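Chymotrypsin-like serine protease (Equine arteritis virus, PDB 1MBM) probably cleaves the viral replicase polyprotein as a serine endopeptidase of the chymotrypsin-like fold, extended at its C terminus by a small alpha/beta extension. Local coordinates at residues P82-A87 with S155-H160; Y138-T141 with K145-G148. All blocks are in the same frame, centred on the assembly; numbering follows the deposited sequence.

Contact 1 (P82-A87 with S155-H160)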
loop_
_atom_site.group_PDB
_atom_site.type_symbol
_atom_site.label_atom_id
_atom_site.label_comp_id
_atom_site.label_asym_id
_atom_site.label_seq_id
_atom_site.Cartn_x
_atom_site.Cartn_y
_atom_site.Cartn_z
ATOM N N PRO A 82 2.428 -9.154 -6.553
ATOM C CA PRO A 82 1.394 -9.333 -5.534
ATOM C C PRO A 82 1.103 -10.812 -5.305
ATOM O O PRO A 82 1.016 -11.596 -6.247
ATOM C CB PRO A 82 0.171 -8.645 -6.152
ATOM C CG PRO A 82 0.477 -8.591 -7.628
ATOM C CD PRO A 82 1.945 -8.344 -7.687
ATOM N N THR A 83 0.982 -11.178 -4.039
ATOM C CA THR A 83 0.615 -12.521 -3.640
ATOM C C THR A 83 -0.707 -12.394 -2.885
ATOM O O THR A 83 -0.852 -11.512 -2.041
ATOM C CB THR A 83 1.731 -13.091 -2.748
ATOM O OG1 THR A 83 2.810 -13.538 -3.585
ATOM C CG2 THR A 83 1.291 -14.351 -2.032
ATOM N N THR A 84 -1.687 -13.230 -3.204
ATOM C CA THR A 84 -2.969 -13.143 -2.501
ATOM C C THR A 84 -2.802 -13.464 -1.011
ATOM O O THR A 84 -2.489 -14.585 -0.634
ATOM C CB THR A 84 -4.019 -14.082 -3.132
ATOM O OG1 THR A 84 -4.235 -13.717 -4.507
ATOM C CG2 THR A 84 -5.378 -13.855 -2.473
ATOM N N GLY A 85 -2.998 -12.464 -0.165
ATOM C CA GLY A 85 -2.831 -12.641 1.263
ATOM C C GLY A 85 -2.763 -11.294 1.953
ATOM O O GLY A 85 -3.031 -10.258 1.339
ATOM N N PRO A 86 -2.416 -11.301 3.236
ATOM C CA PRO A 86 -2.269 -10.062 3.994
ATOM C C PRO A 86 -1.131 -9.190 3.447
ATOM O O PRO A 86 -0.170 -9.688 2.879
ATOM C CB PRO A 86 -1.919 -10.561 5.400
ATOM C CG PRO A 86 -1.340 -11.938 5.159
ATOM C CD PRO A 86 -2.199 -12.492 4.080
ATOM N N ALA A 87 -1.273 -7.884 3.604
ATOM C CA ALA A 87 -0.240 -6.937 3.221
ATOM C C ALA A 87 -0.324 -5.774 4.189
ATOM O O ALA A 87 -1.372 -5.533 4.794
ATOM C CB ALA A 87 -0.420 -6.463 1.780
ATOM N N SER A 155 -15.070 -18.106 -2.661
ATOM C CA SER A 155 -14.477 -19.442 -2.746
ATOM C C SER A 155 -13.087 -19.391 -3.384
ATOM O O SER A 155 -12.146 -19.987 -2.864
ATOM C CB SER A 155 -15.388 -20.406 -3.503
ATOM O OG SER A 155 -15.588 -19.964 -4.826
ATOM N N SER A 156 -12.956 -18.658 -4.487
ATOM C CA SER A 156 -11.664 -18.519 -5.161
ATOM C C SER A 156 -10.631 -17.860 -4.245
ATOM O O SER A 156 -9.494 -18.318 -4.161
ATOM C CB SER A 156 -11.804 -17.739 -6.476
ATOM O OG SER A 156 -10.543 -17.300 -6.951
ATOM N N LEU A 157 -11.047 -16.794 -3.556
ATOM C CA LEU A 157 -10.202 -16.099 -2.598
ATOM C C LEU A 157 -9.787 -17.050 -1.461
ATOM O O LEU A 157 -8.635 -17.047 -1.018
ATOM C CB LEU A 157 -10.980 -14.907 -2.024
ATOM C CG LEU A 157 -10.316 -13.722 -1.328
ATOM C CD1 LEU A 157 -9.098 -13.202 -2.100
ATOM C CD2 LEU A 157 -11.357 -12.616 -1.150
ATOM N N SER A 158 -10.734 -17.876 -1.017
ATOM C CA SER A 158 -10.524 -18.796 0.106
ATOM C C SER A 158 -9.410 -19.841 -0.081
ATOM O O SER A 158 -8.797 -20.278 0.888
ATOM C CB SER A 158 -11.842 -19.477 0.468
ATOM O OG SER A 158 -12.760 -18.513 0.948
ATOM N N LYS A 159 -9.148 -20.221 -1.326
ATOM C CA LYS A 159 -8.073 -21.158 -1.655
ATOM C C LYS A 159 -6.715 -20.709 -1.109
ATOM O O LYS A 159 -5.842 -21.541 -0.832
ATOM C CB LYS A 159 -7.931 -21.280 -3.180
ATOM C CG LYS A 159 -9.019 -22.071 -3.872
ATOM C CD LYS A 159 -8.713 -22.204 -5.364
ATOM C CE LYS A 159 -8.291 -20.855 -5.947
ATOM N NZ LYS A 159 -8.013 -20.918 -7.403
ATOM N N HIS A 160 -6.539 -19.396 -0.958
ATOM C CA HIS A 160 -5.261 -18.841 -0.539
ATOM C C HIS A 160 -5.079 -18.651 0.960
ATOM O O HIS A 160 -4.066 -18.093 1.394
ATOM C CB HIS A 160 -5.064 -17.500 -1.243
ATOM C CG HIS A 160 -5.153 -17.600 -2.731
ATOM N ND1 HIS A 160 -4.107 -18.060 -3.500
ATOM C CD2 HIS A 160 -6.164 -17.319 -3.590
ATOM C CE1 HIS A 160 -4.464 -18.045 -4.773
ATOM N NE2 HIS A 160 -5.707 -17.602 -4.854
HETATM O O HOH W 1 -2.427 -16.007 1.881
#
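Leu157, on the short helix that begins at Leu154, is the first residue of 155-160 to meet the other segment. Its CG stands anti to the backbone N (chi1 -161°), which carries the CD1 methyl forward until it lies 3.8 Å from Thr84 CG2, a methyl-to-methyl contact. The same leucine packs on Leu99 of strand 94-100 and on Leu187 of helix 185-192, so it sits between the barrel and the C-terminal helix.

Beyond the helix the chain turns to His160, whose backbone N donates a 3.1 Å hydrogen bond to Leu157 O. The imidazole is met over one face by Thr84: its CB lies 3.9 Å from the ring centroid, 17° off the ring normal, in a CH-pi contact displaced toward the rim at CG, from which CB is 3.7 Å. Thr84 CG2, anti to its own backbone N, lies past the rim, outside the CG-CD2 bond, 3.7 Å from His160 CD2. The two side chains cross at about a right angle. Alongside, a water gives one hydrogen to Thr84 O at 2.9 Å and another to His160 O at 2.7 Å, bridging the two carbonyls.

Only 144 Å² is buried in all, and no direct hydrogen bond spans the segments. The union of the second barrel with what is probably the alpha/beta C-terminal extension therefore rests, at this point, on a CH-pi contact from a threonine methine to an imidazole face and one methyl-to-methyl contact, supplemented by one water that satisfies two backbone acceptors.

Contact 2 (Y138-T141 with K145-G148)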
loop_
_atom_site.group_PDB
_atom_site.type_symbol
_atom_site.label_atom_id
_atom_site.label_comp_id
_atom_site.label_asym_id
_atom_site.label_seq_id
_atom_site.Cartn_x
_atom_site.Cartn_y
_atom_site.Cartn_z
ATOM N N TYR A 138 -7.229 0.592 -3.710
ATOM C CA TYR A 138 -6.650 0.389 -5.029
ATOM C C TYR A 138 -5.148 0.601 -4.874
ATOM O O TYR A 138 -4.720 1.566 -4.235
ATOM C CB TYR A 138 -7.245 1.347 -6.060
ATOM C CG TYR A 138 -8.749 1.276 -6.173
ATOM C CD1 TYR A 138 -9.373 0.182 -6.760
ATOM C CD2 TYR A 138 -9.550 2.313 -5.696
ATOM C CE1 TYR A 138 -10.759 0.114 -6.858
ATOM C CE2 TYR A 138 -10.935 2.259 -5.797
ATOM C CZ TYR A 138 -11.532 1.162 -6.381
ATOM O OH TYR A 138 -12.905 1.116 -6.490
ATOM N N VAL A 139 -4.356 -0.321 -5.417
ATOM C CA VAL A 139 -2.905 -0.279 -5.277
ATOM C C VAL A 139 -2.211 -0.314 -6.640
ATOM O O VAL A 139 -2.545 -1.126 -7.486
ATOM C CB VAL A 139 -2.412 -1.469 -4.428
ATOM C CG1 VAL A 139 -0.873 -1.563 -4.424
ATOM C CG2 VAL A 139 -2.984 -1.395 -2.990
ATOM N N THR A 140 -1.241 0.561 -6.860
ATOM C CA THR A 140 -0.554 0.560 -8.142
ATOM C C THR A 140 0.815 -0.081 -8.004
ATOM O O THR A 140 1.595 0.331 -7.146
ATOM C CB THR A 140 -0.395 1.991 -8.673
ATOM O OG1 THR A 140 -1.689 2.561 -8.945
ATOM C CG2 THR A 140 0.296 1.970 -10.041
ATOM N N THR A 141 1.118 -1.074 -8.845
ATOM C CA THR A 141 2.446 -1.695 -8.827
ATOM C C THR A 141 3.485 -0.831 -9.561
ATOM O O THR A 141 3.124 0.078 -10.316
ATOM C CB THR A 141 2.399 -3.082 -9.489
ATOM O OG1 THR A 141 2.304 -2.925 -10.911
ATOM C CG2 THR A 141 1.134 -3.835 -9.090
ATOM N N LYS A 145 0.379 -1.310 -13.021
ATOM C CA LYS A 145 -0.835 -2.109 -13.004
ATOM C C LYS A 145 -1.680 -1.700 -11.802
ATOM O O LYS A 145 -1.155 -1.563 -10.700
ATOM C CB LYS A 145 -0.461 -3.594 -12.931
ATOM C CG LYS A 145 -1.636 -4.550 -12.882
ATOM C CD LYS A 145 -1.206 -5.957 -13.284
ATOM C CE LYS A 145 -2.403 -6.868 -13.521
ATOM N NZ LYS A 145 -3.507 -6.191 -14.270
ATOM N N LEU A 146 -2.975 -1.470 -12.001
ATOM C CA LEU A 146 -3.830 -1.145 -10.876
ATOM C C LEU A 146 -4.434 -2.420 -10.264
ATOM O O LEU A 146 -5.112 -3.186 -10.950
ATOM C CB LEU A 146 -4.935 -0.151 -11.291
ATOM C CG LEU A 146 -5.792 0.396 -10.141
ATOM C CD1 LEU A 146 -5.084 1.546 -9.382
ATOM C CD2 LEU A 146 -7.133 0.855 -10.647
ATOM N N LEU A 147 -4.148 -2.664 -8.984
ATOM C CA LEU A 147 -4.708 -3.803 -8.270
ATOM C C LEU A 147 -5.931 -3.323 -7.515
ATOM O O LEU A 147 -5.939 -2.194 -7.025
ATOM C CB LEU A 147 -3.710 -4.352 -7.236
ATOM C CG LEU A 147 -2.279 -4.670 -7.695
ATOM C CD1 LEU A 147 -1.455 -5.261 -6.536
ATOM C CD2 LEU A 147 -2.277 -5.591 -8.909
ATOM N N GLY A 148 -6.950 -4.175 -7.421
ATOM C CA GLY A 148 -8.154 -3.881 -6.659
ATOM C C GLY A 148 -9.403 -3.479 -7.444
ATOM O O GLY A 148 -10.434 -3.186 -6.843
#
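Val139 and Leu147 face each other as an antiparallel hydrogen-bonded pair, and the backbone ladder centres on them. Leu147 N reaches Val139 O at 2.7 Å, nearly straight and in the carbonyl plane, while the return bond from Val139 N to Leu147 O spans 2.9 Å with its donor tilted 26° from the plane of the Leu147 carbonyl. Two residues on, Thr141 N bonds to Lys145 O at 3.0 Å. Between these rungs Thr140 and Leu146 form the non-hydrogen-bonded pair, where Thr140 CA-H points at Lys145 O.

A side chain completes the ladder at the turn. Thr141 OG1, set between its backbone N and carbonyl carbon (chi1 75°), accepts a longer 3.3 Å bond from Lys145 N and also hydrogen-bonds to Ser143 OG within the turn.

Side-chain packing occurs on both faces. On one, Val139 CB packs against Leu147 CB, and Thr141 CG2 lies 3.8 Å from Leu147 CG, the latter two side chains crossing at about a right angle. On the face of Thr140 and Leu146, the CD1 methyl of Leu146 comes within 4.0 Å of Tyr138 CB and makes a van der Waals contact with Thr140 OG1, a hydroxyl hydrogen-bonded to Thr129 OG1. At the far end Tyr138 CE1 lies 3.3 Å from Gly148 O, which approaches the ring obliquely, while Leu147 O sits at the ring edge near its plane; Tyr138 OH bonds to Asn132 ND2.

The arrangement is a beta hairpin, strand 136-140 with 146-147, on the second barrel of a chymotrypsin-like proteinase; Thr140 touches Asp59, which with His33 and Ser114 probably forms the catalytic triad of this family.

In the fold
From the N terminus the chain first builds the six-stranded barrel of residues 6-65, then enters the second barrel through 82-87, the first half of contact 1. It runs through strands 85-91 to 123-132 before 138-141 and 145-148 pair in contact 2, a hairpin closing a three-residue loop. The chain then leaves the barrel for helix 154-158, and 155-160 comes back against 82-87, closing a loop of 67 residues that holds the whole of contact 2. Their centres lie about 15 Å apart, yet Pro82 CB meets Leu147 CD1 at 3.8 Å. Contact 2 thus works within the second barrel, whereas contact 1 joins that barrel to what is probably the alpha/beta C-terminal extension.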